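Local atomic coordinates of stress-induced-phosphoprotein 1 (Caenorhabditis elegans, PDB entry 4GCN), a protein that links the Hsp70 and Hsp90 chaperones as a co-chaperone, binding Hsp90 and inhibiting its ATPase, here represented by its N-terminal TPR domain. Residues A[32-37]-A[42-47]; A[67-72]-A[80-85]; A[92-97]-A[119-124]. All coordinates share one frame; numbering follows the deposited sequence. Where two conformers were deposited one is given.

Contact 1 (A[32-37]-A[42-47])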
loop_
_atom_site.group_PDB
_atom_site.type_symbol
_atom_site.label_atom_id
_atom_site.label_comp_id
_atom_site.label_asym_id
_atom_site.label_seq_id
_atom_site.Cartn_x
_atom_site.Cartn_y
_atom_site.Cartn_z
ATOM N N ASP A 32 -13.157 -0.272 1.636
ATOM C CA ASP A 32 -13.647 0.968 2.289
ATOM C C ASP A 32 -14.464 0.623 3.520
ATOM O O ASP A 32 -14.356 1.288 4.545
ATOM C CB ASP A 32 -14.524 1.796 1.325
ATOM C CG ASP A 32 -13.678 2.564 0.256
ATOM O OD1 ASP A 32 -12.435 2.642 0.406
ATOM O OD2 ASP A 32 -14.264 3.052 -0.715
ATOM N N LYS A 33 -15.276 -0.413 3.382
ATOM C CA LYS A 33 -16.043 -0.955 4.505
ATOM C C LYS A 33 -15.086 -1.465 5.603
ATOM O O LYS A 33 -15.326 -1.246 6.786
ATOM C CB LYS A 33 -17.053 -2.021 4.064
ATOM C CG LYS A 33 -18.314 -1.416 3.440
ATOM C CD LYS A 33 -19.379 -2.475 3.222
ATOM C CE LYS A 33 -20.373 -2.066 2.162
ATOM N NZ LYS A 33 -21.388 -3.149 2.151
ATOM N N ALA A 34 -14.001 -2.101 5.190
ATOM C CA ALA A 34 -12.981 -2.545 6.176
ATOM C C ALA A 34 -12.413 -1.379 6.994
ATOM O O ALA A 34 -12.338 -1.447 8.226
ATOM C CB ALA A 34 -11.864 -3.323 5.488
ATOM N N ILE A 35 -12.062 -0.298 6.296
ATOM C CA ILE A 35 -11.522 0.872 6.915
ATOM C C ILE A 35 -12.548 1.559 7.795
ATOM O O ILE A 35 -12.202 2.081 8.843
ATOM C CB ILE A 35 -10.924 1.836 5.839
ATOM C CG1 ILE A 35 -9.699 1.147 5.197
ATOM C CG2 ILE A 35 -10.680 3.235 6.450
ATOM C CD1 ILE A 35 -9.281 1.702 3.847
ATOM N N GLU A 36 -13.798 1.550 7.382
ATOM C CA GLU A 36 -14.882 2.052 8.228
ATOM C C GLU A 36 -14.972 1.312 9.563
ATOM O O GLU A 36 -15.152 1.917 10.574
ATOM C CB GLU A 36 -16.192 1.931 7.488
ATOM C CG GLU A 36 -17.255 2.926 7.907
ATOM C CD GLU A 36 -18.560 2.714 7.137
ATOM O OE1 GLU A 36 -18.501 2.313 5.942
ATOM O OE2 GLU A 36 -19.646 2.900 7.734
ATOM N N LEU A 37 -14.840 -0.010 9.526
ATOM C CA LEU A 37 -14.906 -0.861 10.720
ATOM C C LEU A 37 -13.655 -0.786 11.605
ATOM O O LEU A 37 -13.759 -0.898 12.821
ATOM C CB LEU A 37 -15.124 -2.315 10.287
ATOM C CG LEU A 37 -16.525 -2.593 9.703
ATOM C CD1 LEU A 37 -16.619 -3.889 8.883
ATOM C CD2 LEU A 37 -17.567 -2.605 10.819
ATOM N N ILE A 42 -3.275 -1.417 8.866
ATOM C CA ILE A 42 -2.465 -1.082 7.679
ATOM C C ILE A 42 -2.820 -1.900 6.430
ATOM O O ILE A 42 -2.785 -1.369 5.326
ATOM C CB ILE A 42 -0.941 -1.238 7.976
ATOM C CG1 ILE A 42 -0.078 -0.562 6.875
ATOM C CG2 ILE A 42 -0.500 -2.732 8.059
ATOM C CD1 ILE A 42 1.423 -0.486 7.228
ATOM N N THR A 43 -3.140 -3.169 6.599
ATOM C CA THR A 43 -3.400 -4.066 5.470
ATOM C C THR A 43 -4.454 -3.457 4.520
ATOM O O THR A 43 -4.336 -3.584 3.312
ATOM C CB THR A 43 -3.956 -5.406 5.953
ATOM O OG1 THR A 43 -3.026 -5.994 6.856
ATOM C CG2 THR A 43 -4.194 -6.370 4.797
ATOM N N PHE A 44 -5.430 -2.751 5.068
ATOM C CA PHE A 44 -6.543 -2.252 4.206
ATOM C C PHE A 44 -6.057 -1.147 3.284
ATOM O O PHE A 44 -6.548 -1.004 2.138
ATOM C CB PHE A 44 -7.739 -1.773 5.025
ATOM C CG PHE A 44 -8.235 -2.740 6.062
ATOM C CD1 PHE A 44 -8.063 -4.133 5.931
ATOM C CD2 PHE A 44 -8.879 -2.258 7.200
ATOM C CE1 PHE A 44 -8.505 -4.993 6.920
ATOM C CE2 PHE A 44 -9.326 -3.101 8.167
ATOM C CZ PHE A 44 -9.118 -4.470 8.057
ATOM N N TYR A 45 -5.161 -0.317 3.818
ATOM C CA TYR A 45 -4.568 0.808 3.073
ATOM C C TYR A 45 -3.619 0.337 1.992
ATOM O O TYR A 45 -3.738 0.785 0.805
ATOM C CB TYR A 45 -3.917 1.802 4.018
ATOM C CG TYR A 45 -4.856 2.345 5.033
ATOM C CD1 TYR A 45 -5.662 3.449 4.760
ATOM C CD2 TYR A 45 -4.934 1.805 6.286
ATOM C CE1 TYR A 45 -6.505 3.989 5.716
ATOM C CE2 TYR A 45 -5.776 2.345 7.235
ATOM C CZ TYR A 45 -6.571 3.437 6.935
ATOM O OH TYR A 45 -7.414 3.953 7.865
ATOM N N ASN A 46 -2.865 -0.712 2.294
ATOM C CA ASN A 46 -2.016 -1.307 1.310
ATOM C C ASN A 46 -2.868 -2.001 0.251
ATOM O O ASN A 46 -2.512 -1.926 -0.920
ATOM C CB ASN A 46 -0.998 -2.319 1.872
ATOM C CG ASN A 46 0.198 -1.671 2.599
ATOM O OD1 ASN A 46 0.560 -0.540 2.318
ATOM N ND2 ASN A 46 0.833 -2.429 3.538
ATOM N N ASN A 47 -3.960 -2.693 0.641
ATOM C CA ASN A 47 -4.753 -3.410 -0.380
ATOM C C ASN A 47 -5.450 -2.402 -1.285
ATOM O O ASN A 47 -5.484 -2.575 -2.467
ATOM C CB ASN A 47 -5.778 -4.335 0.278
ATOM C CG ASN A 47 -5.168 -5.595 0.873
ATOM O OD1 ASN A 47 -5.899 -6.486 1.234
ATOM N ND2 ASN A 47 -3.873 -5.677 0.969
#
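Ala34 and Ile35, near the end of helix 24-37, receive the aromatic pair Phe44 and Tyr45 from the start of helix 42-54, the two segment axes running nearly antiparallel at 156°. Ile35 can be followed outward. Its CB carries two branches that part company at once: CG2, anti to the backbone N, reaches the phenol of Tyr45 and lies 3.6 Å from Tyr45 OH, while CG1, anti to the carbonyl carbon (chi1 -66°), lies against the other aromatic residue, 3.5 Å from Phe44 CB. At the tip, CD1 still touches Phe44 CB and sits over one face of the Tyr45 ring, displaced toward its rim, with Tyr45 CE1 at 4.1 Å. The Phe44 ring is turned to Ala34 instead. Ala34 CB stands almost squarely over its centre, 3.5 Å from the ring centroid of Phe44 and 9° off the normal, a clear CH-pi contact. The carbonyl of the same alanine comes close too, Ala34 O lying 3.4 Å from Phe44 CE2.

In the predicted repeat assignment this is the junction between TPR 1 and TPR 2, and Ala8 of helix 3-20 also touches Phe44. The polar end of Tyr45 is tied by a hydrogen bond from OH to the carbonyl of Pro39 in the connecting turn. Without hydrogen bonds across the segments, apolar packing and one CH-pi contact join them, with little directional preference.

Contact 2 (A[67-72]-A[80-85]); sequences KAVEVG and KLIAKA
Ala68 and Ala85 face each other where two antiparallel helices of a TPR array pack, helix 58-74 against helix 79-95, their segment axes 8.8 Å apart and inclined at 161°. In the predicted assignment the first segment belongs to TPR 2, while the second spans the beginning of TPR 3, so the contact joins successive repeats, with Ala68, Val69 and Gly72 on one helix meeting Ile82 and Ala85 on the other.

Contacts between side chains are all apolar. The methyl groups of the two alanines meet directly, Ala68 CB to Ala85 CB being 3.7 Å. Beside them Val69 offers one methyl to both partners: with CG1 turned anti to the backbone N (chi1 169°), CG2 is left on the side of Ala85 and Ile82, 4.1 Å from Ala85 CB and at similar range from Ile82 CG2. The side chains of Val69 and Ile82 cross at about a right angle.

Contacts of a side chain with backbone form the second group, and they belong to Gly72. Ile82 lies over the main chain of this residue, its CG1 4.0 Å from Gly72 CA. A side chain on Gly72 would point toward the isoleucine and, at its first carbon, collide with Ile82 CG1; the lack of one is consistent with the close approach of Ile82 to the backbone here.

Other helices cover the flanks. Ile42 and Asn46 of helix 42-54 touch Ala68, and Asn46 also touches Ala85, whereas Trp105 and Arg108 of helix 99-112 touch Val69. At the far end of the isoleucine, CD1 rests against the glycine carbonyl, 3.5 Å from Gly72 C and 3.7 Å from Gly72 O.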
loop_
_atom_site.group_PDB
_atom_site.type_symbol
_atom_site.label_atom_id
_atom_site.label_comp_id
_atom_site.label_asym_id
_atom_site.label_seq_id
_atom_site.Cartn_x
_atom_site.Cartn_y
_atom_site.Cartn_z
ATOM N N LYS A 67 -1.056 7.068 3.609
ATOM C CA LYS A 67 -1.947 6.603 4.688
ATOM C C LYS A 67 -1.404 5.320 5.407
ATOM O O LYS A 67 -1.305 5.314 6.613
ATOM C CB LYS A 67 -3.397 6.396 4.196
ATOM C CG LYS A 67 -4.220 7.659 3.998
ATOM C CD LYS A 67 -5.560 7.275 3.328
ATOM C CE LYS A 67 -6.457 8.435 2.970
ATOM N NZ LYS A 67 -6.371 9.558 3.947
ATOM N N ALA A 68 -0.971 4.299 4.669
ATOM C CA ALA A 68 -0.437 3.102 5.273
ATOM C C ALA A 68 0.736 3.404 6.196
ATOM O O ALA A 68 0.836 2.870 7.279
ATOM C CB ALA A 68 -0.030 2.092 4.165
ATOM N N VAL A 69 1.650 4.235 5.725
ATOM C CA VAL A 69 2.821 4.594 6.479
ATOM C C VAL A 69 2.401 5.300 7.759
ATOM O O VAL A 69 2.909 4.957 8.852
ATOM C CB VAL A 69 3.793 5.504 5.676
ATOM C CG1 VAL A 69 4.888 6.085 6.562
ATOM C CG2 VAL A 69 4.379 4.789 4.501
ATOM N N GLU A 70 1.494 6.250 7.668
ATOM C CA GLU A 70 1.074 7.022 8.834
ATOM C C GLU A 70 0.394 6.109 9.881
ATOM O O GLU A 70 0.717 6.136 11.089
ATOM C CB GLU A 70 0.112 8.111 8.369
ATOM C CG GLU A 70 -0.233 9.132 9.411
ATOM C CD GLU A 70 -1.135 10.211 8.838
ATOM O OE1 GLU A 70 -0.935 10.632 7.663
ATOM O OE2 GLU A 70 -2.061 10.608 9.554
ATOM N N VAL A 71 -0.541 5.304 9.392
ATOM C CA VAL A 71 -1.271 4.352 10.201
ATOM C C VAL A 71 -0.338 3.300 10.797
ATOM O O VAL A 71 -0.500 2.918 11.969
ATOM C CB VAL A 71 -2.396 3.672 9.342
ATOM C CG1 VAL A 71 -2.961 2.426 10.051
ATOM C CG2 VAL A 71 -3.472 4.717 9.066
ATOM N N GLY A 72 0.572 2.792 9.981
ATOM C CA GLY A 72 1.527 1.770 10.390
ATOM C C GLY A 72 2.389 2.275 11.524
ATOM O O GLY A 72 2.656 1.549 12.499
ATOM N N LYS A 80 7.928 -4.095 8.265
ATOM C CA LYS A 80 8.068 -4.670 6.909
ATOM C C LYS A 80 6.915 -4.292 5.979
ATOM O O LYS A 80 7.095 -4.130 4.789
ATOM C CB LYS A 80 8.361 -6.182 6.939
ATOM C CG LYS A 80 9.654 -6.486 7.702
ATOM C CD LYS A 80 10.043 -7.942 7.974
ATOM C CE LYS A 80 9.078 -8.759 8.877
ATOM N NZ LYS A 80 8.691 -8.141 10.209
ATOM N N LEU A 81 5.726 -4.134 6.543
ATOM C CA LEU A 81 4.504 -3.753 5.795
ATOM C C LEU A 81 4.508 -2.260 5.531
ATOM O O LEU A 81 3.960 -1.774 4.546
ATOM C CB LEU A 81 3.257 -4.149 6.627
ATOM C CG LEU A 81 3.212 -5.603 7.055
ATOM C CD1 LEU A 81 1.942 -5.768 7.883
ATOM C CD2 LEU A 81 3.276 -6.511 5.812
ATOM N N ILE A 82 5.129 -1.487 6.421
ATOM C CA ILE A 82 5.400 -0.082 6.127
ATOM C C ILE A 82 6.438 0.056 4.971
ATOM O O ILE A 82 6.231 0.857 4.051
ATOM C CB ILE A 82 5.883 0.686 7.398
ATOM C CG1 ILE A 82 4.804 0.641 8.488
ATOM C CG2 ILE A 82 6.317 2.086 7.001
ATOM C CD1 ILE A 82 5.286 1.227 9.872
ATOM N N ALA A 83 7.501 -0.760 4.955
ATOM C CA ALA A 83 8.448 -0.790 3.831
ATOM C C ALA A 83 7.757 -1.101 2.507
ATOM O O ALA A 83 8.083 -0.477 1.478
ATOM C CB ALA A 83 9.550 -1.817 4.082
ATOM N N LYS A 84 6.861 -2.092 2.511
ATOM C CA LYS A 84 6.080 -2.443 1.304
ATOM C C LYS A 84 5.282 -1.254 0.793
ATOM O O LYS A 84 5.282 -1.048 -0.411
ATOM C CB LYS A 84 5.146 -3.577 1.554
ATOM C CG LYS A 84 4.348 -3.997 0.310
ATOM C CD LYS A 84 3.657 -5.358 0.518
ATOM C CE LYS A 84 2.517 -5.286 1.562
ATOM N NZ LYS A 84 1.967 -6.644 1.890
ATOM N N ALA A 85 4.666 -0.461 1.678
ATOM C CA ALA A 85 3.907 0.696 1.262
ATOM C C ALA A 85 4.833 1.660 0.559
ATOM O O ALA A 85 4.457 2.258 -0.456
ATOM C CB ALA A 85 3.205 1.416 2.436
#

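Contact 3 (A[92-97]-A[119-124])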
loop_
_atom_site.group_PDB
_atom_site.type_symbol
_atom_site.label_atom_id
_atom_site.label_comp_id
_atom_site.label_asym_id
_atom_site.label_seq_id
_atom_site.Cartn_x
_atom_site.Cartn_y
_atom_site.Cartn_z
ATOM N N ALA A 92 4.629 3.557 -8.076
ATOM C CA ALA A 92 3.579 4.431 -8.561
ATOM C C ALA A 92 4.140 5.751 -9.101
ATOM O O ALA A 92 3.631 6.261 -10.081
ATOM C CB ALA A 92 2.475 4.695 -7.497
ATOM N N PHE A 93 5.168 6.301 -8.447
ATOM C CA PHE A 93 5.893 7.450 -8.935
ATOM C C PHE A 93 6.678 7.203 -10.209
ATOM O O PHE A 93 6.592 7.990 -11.160
ATOM C CB PHE A 93 6.740 8.089 -7.881
ATOM C CG PHE A 93 6.018 9.130 -7.072
ATOM C CD1 PHE A 93 5.479 10.276 -7.693
ATOM C CD2 PHE A 93 5.872 8.983 -5.716
ATOM C CE1 PHE A 93 4.917 11.277 -6.950
ATOM C CE2 PHE A 93 5.235 9.986 -4.949
ATOM C CZ PHE A 93 4.757 11.108 -5.570
ATOM N N GLN A 94 7.320 6.072 -10.320
ATOM C CA GLN A 94 7.905 5.710 -11.607
ATOM C C GLN A 94 6.886 5.689 -12.751
ATOM O O GLN A 94 7.178 6.100 -13.876
ATOM C CB GLN A 94 8.552 4.336 -11.597
ATOM C CG GLN A 94 9.860 4.204 -10.907
ATOM C CD GLN A 94 10.398 2.805 -11.063
ATOM O OE1 GLN A 94 9.950 1.940 -10.350
ATOM N NE2 GLN A 94 11.355 2.589 -12.017
ATOM N N LYS A 95 5.713 5.180 -12.471
ATOM C CA LYS A 95 4.692 5.098 -13.481
ATOM C C LYS A 95 4.143 6.477 -13.881
ATOM O O LYS A 95 3.528 6.607 -14.904
ATOM C CB LYS A 95 3.564 4.230 -13.010
ATOM C CG LYS A 95 3.932 2.798 -12.759
ATOM C CD LYS A 95 3.987 2.061 -14.089
ATOM C CE LYS A 95 4.337 0.605 -13.880
ATOM N NZ LYS A 95 3.934 -0.192 -15.095
ATOM N N GLN A 96 4.344 7.469 -13.031
ATOM C CA GLN A 96 4.055 8.854 -13.313
ATOM C C GLN A 96 5.240 9.593 -13.933
ATOM O O GLN A 96 5.188 10.816 -14.029
ATOM C CB GLN A 96 3.634 9.555 -11.994
ATOM C CG GLN A 96 2.330 9.019 -11.450
ATOM C CD GLN A 96 1.822 9.746 -10.216
ATOM O OE1 GLN A 96 1.174 10.815 -10.317
ATOM N NE2 GLN A 96 2.095 9.158 -9.041
ATOM N N ASN A 97 6.300 8.875 -14.340
ATOM C CA ASN A 97 7.524 9.475 -14.885
ATOM C C ASN A 97 8.192 10.459 -13.909
ATOM O O ASN A 97 8.844 11.406 -14.345
ATOM C CB ASN A 97 7.232 10.201 -16.205
ATOM C CG ASN A 97 8.489 10.468 -17.057
ATOM O OD1 ASN A 97 8.591 11.510 -17.788
ATOM N ND2 ASN A 97 9.464 9.548 -16.967
ATOM N N VAL A 119 17.654 -2.709 -3.592
ATOM C CA VAL A 119 18.956 -2.038 -3.486
ATOM C C VAL A 119 19.593 -1.930 -4.856
ATOM O O VAL A 119 20.181 -0.912 -5.199
ATOM C CB VAL A 119 19.943 -2.771 -2.504
ATOM C CG1 VAL A 119 21.334 -2.148 -2.569
ATOM C CG2 VAL A 119 19.413 -2.741 -1.054
ATOM N N LYS A 120 19.482 -3.007 -5.631
ATOM C CA LYS A 120 20.090 -3.047 -6.939
ATOM C C LYS A 120 19.345 -2.146 -7.921
ATOM O O LYS A 120 19.975 -1.359 -8.673
ATOM C CB LYS A 120 20.137 -4.483 -7.451
ATOM C CG LYS A 120 21.130 -5.391 -6.710
ATOM C CD LYS A 120 21.307 -6.746 -7.424
ATOM C CE LYS A 120 22.057 -7.776 -6.569
ATOM N NZ LYS A 120 22.301 -8.993 -7.351
ATOM N N LYS A 121 18.024 -2.221 -7.842
ATOM C CA LYS A 121 17.143 -1.397 -8.663
ATOM C C LYS A 121 17.412 0.106 -8.468
ATOM O O LYS A 121 17.464 0.858 -9.420
ATOM C CB LYS A 121 15.671 -1.716 -8.368
ATOM C CG LYS A 121 14.688 -0.641 -8.890
ATOM C CD LYS A 121 13.267 -1.149 -9.071
ATOM C CE LYS A 121 12.348 0.004 -9.389
ATOM N NZ LYS A 121 11.012 -0.487 -9.744
ATOM N N VAL A 122 17.588 0.527 -7.226
ATOM C CA VAL A 122 17.845 1.948 -6.941
ATOM C C VAL A 122 19.214 2.423 -7.441
ATOM O O VAL A 122 19.330 3.547 -7.938
ATOM C CB VAL A 122 17.692 2.235 -5.453
ATOM C CG1 VAL A 122 18.160 3.636 -5.142
ATOM C CG2 VAL A 122 16.231 2.031 -5.054
ATOM N N LYS A 123 20.236 1.583 -7.274
ATOM C CA LYS A 123 21.539 1.904 -7.835
ATOM C C LYS A 123 21.412 2.108 -9.366
ATOM O O LYS A 123 21.919 3.109 -9.875
ATOM C CB LYS A 123 22.577 0.866 -7.426
ATOM C CG LYS A 123 23.247 1.176 -6.066
ATOM C CD LYS A 123 23.739 -0.084 -5.330
ATOM C CE LYS A 123 23.966 0.126 -3.826
ATOM N NZ LYS A 123 24.644 -1.053 -3.205
ATOM N N GLU A 124 20.686 1.218 -10.063
ATOM C CA GLU A 124 20.465 1.343 -11.496
ATOM C C GLU A 124 19.765 2.626 -11.828
ATOM O O GLU A 124 20.117 3.274 -12.794
ATOM C CB GLU A 124 19.643 0.192 -12.066
ATOM C CG GLU A 124 20.362 -1.148 -12.055
ATOM C CD GLU A 124 21.724 -1.021 -12.679
ATOM O OE1 GLU A 124 21.800 -0.596 -13.854
ATOM O OE2 GLU A 124 22.718 -1.279 -11.976
#
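Gln94 OE1 accepts a hydrogen bond from the ammonium group of Lys121, with Lys121 NZ 2.7 Å from Gln94 OE1. The donor lies in the plane of the amide carbonyl and on a lone pair of the oxygen, at a C=O...N angle of 129°. Lys121 CE follows close behind its nitrogen, 3.2 Å from Gln94 OE1, while Gln94 NE2 is directed elsewhere and stays 3.8 Å from Lys121 NZ.

The two side chains approach from opposite directions and span backbones that stay well apart, the closest alpha carbons, Gln94 CA and Val122 CA, being 11.6 Å from each other. Lys121 is stretched throughout: CG is anti to the backbone N (chi1 164°), and each later torsion is also near trans, which carries the ammonium group well out from its helix. Gln94 leans out from the other side with its own chain extended beyond CG.

These residues stand on helix 79-95 and helix 116-126, segment 92-97 lying in the predicted TPR 3. Helix 99-112 comes between them in the chain, and its Phe106 touches both Gln94 and Lys121. Helix 116-126 is consistent with the extra C-terminal helix that commonly packs on the last repeat of a TPR domain, here joined to helix 79-95 by this bond. Replacing Gln94 with a leucine would remove the carbonyl acceptor, and the Lys121 ammonium would probably lose this bond and be freer to swing.

Just past Gln94 the helix ends in a Schellman motif. Asn97, with positive phi, is its C-prime residue; Asn97 N bonds to Gln94 O at 2.9 Å, and the amide of Asp98 reaches back to Phe93 O. Within the same turn, Gln96 NE2 makes a weak hydrogen bond to Ala92 O, 3.4 Å long.

How the contacts relate
From the N terminus, contact 1 comes first, closing the short turn between helix 24-37 and helix 42-54. Contact 2 opens only after it has closed, and brings helix 58-74 and helix 79-95 together around their connection. Contact 3 then closes the longest loop, one that contains helix 99-112, and joins helix 79-95 to helix 116-126. The three follow in series, none enclosing or crossing another. Contacts 1 and 2 touch through Ile42 and Asn46, whereas contacts 2 and 3 share helix 79-95 but stay about 8 Å apart at their nearest atoms. Contacts 1 and 3 lie on opposite sides of the chain's centre, their own centres 26 Å apart.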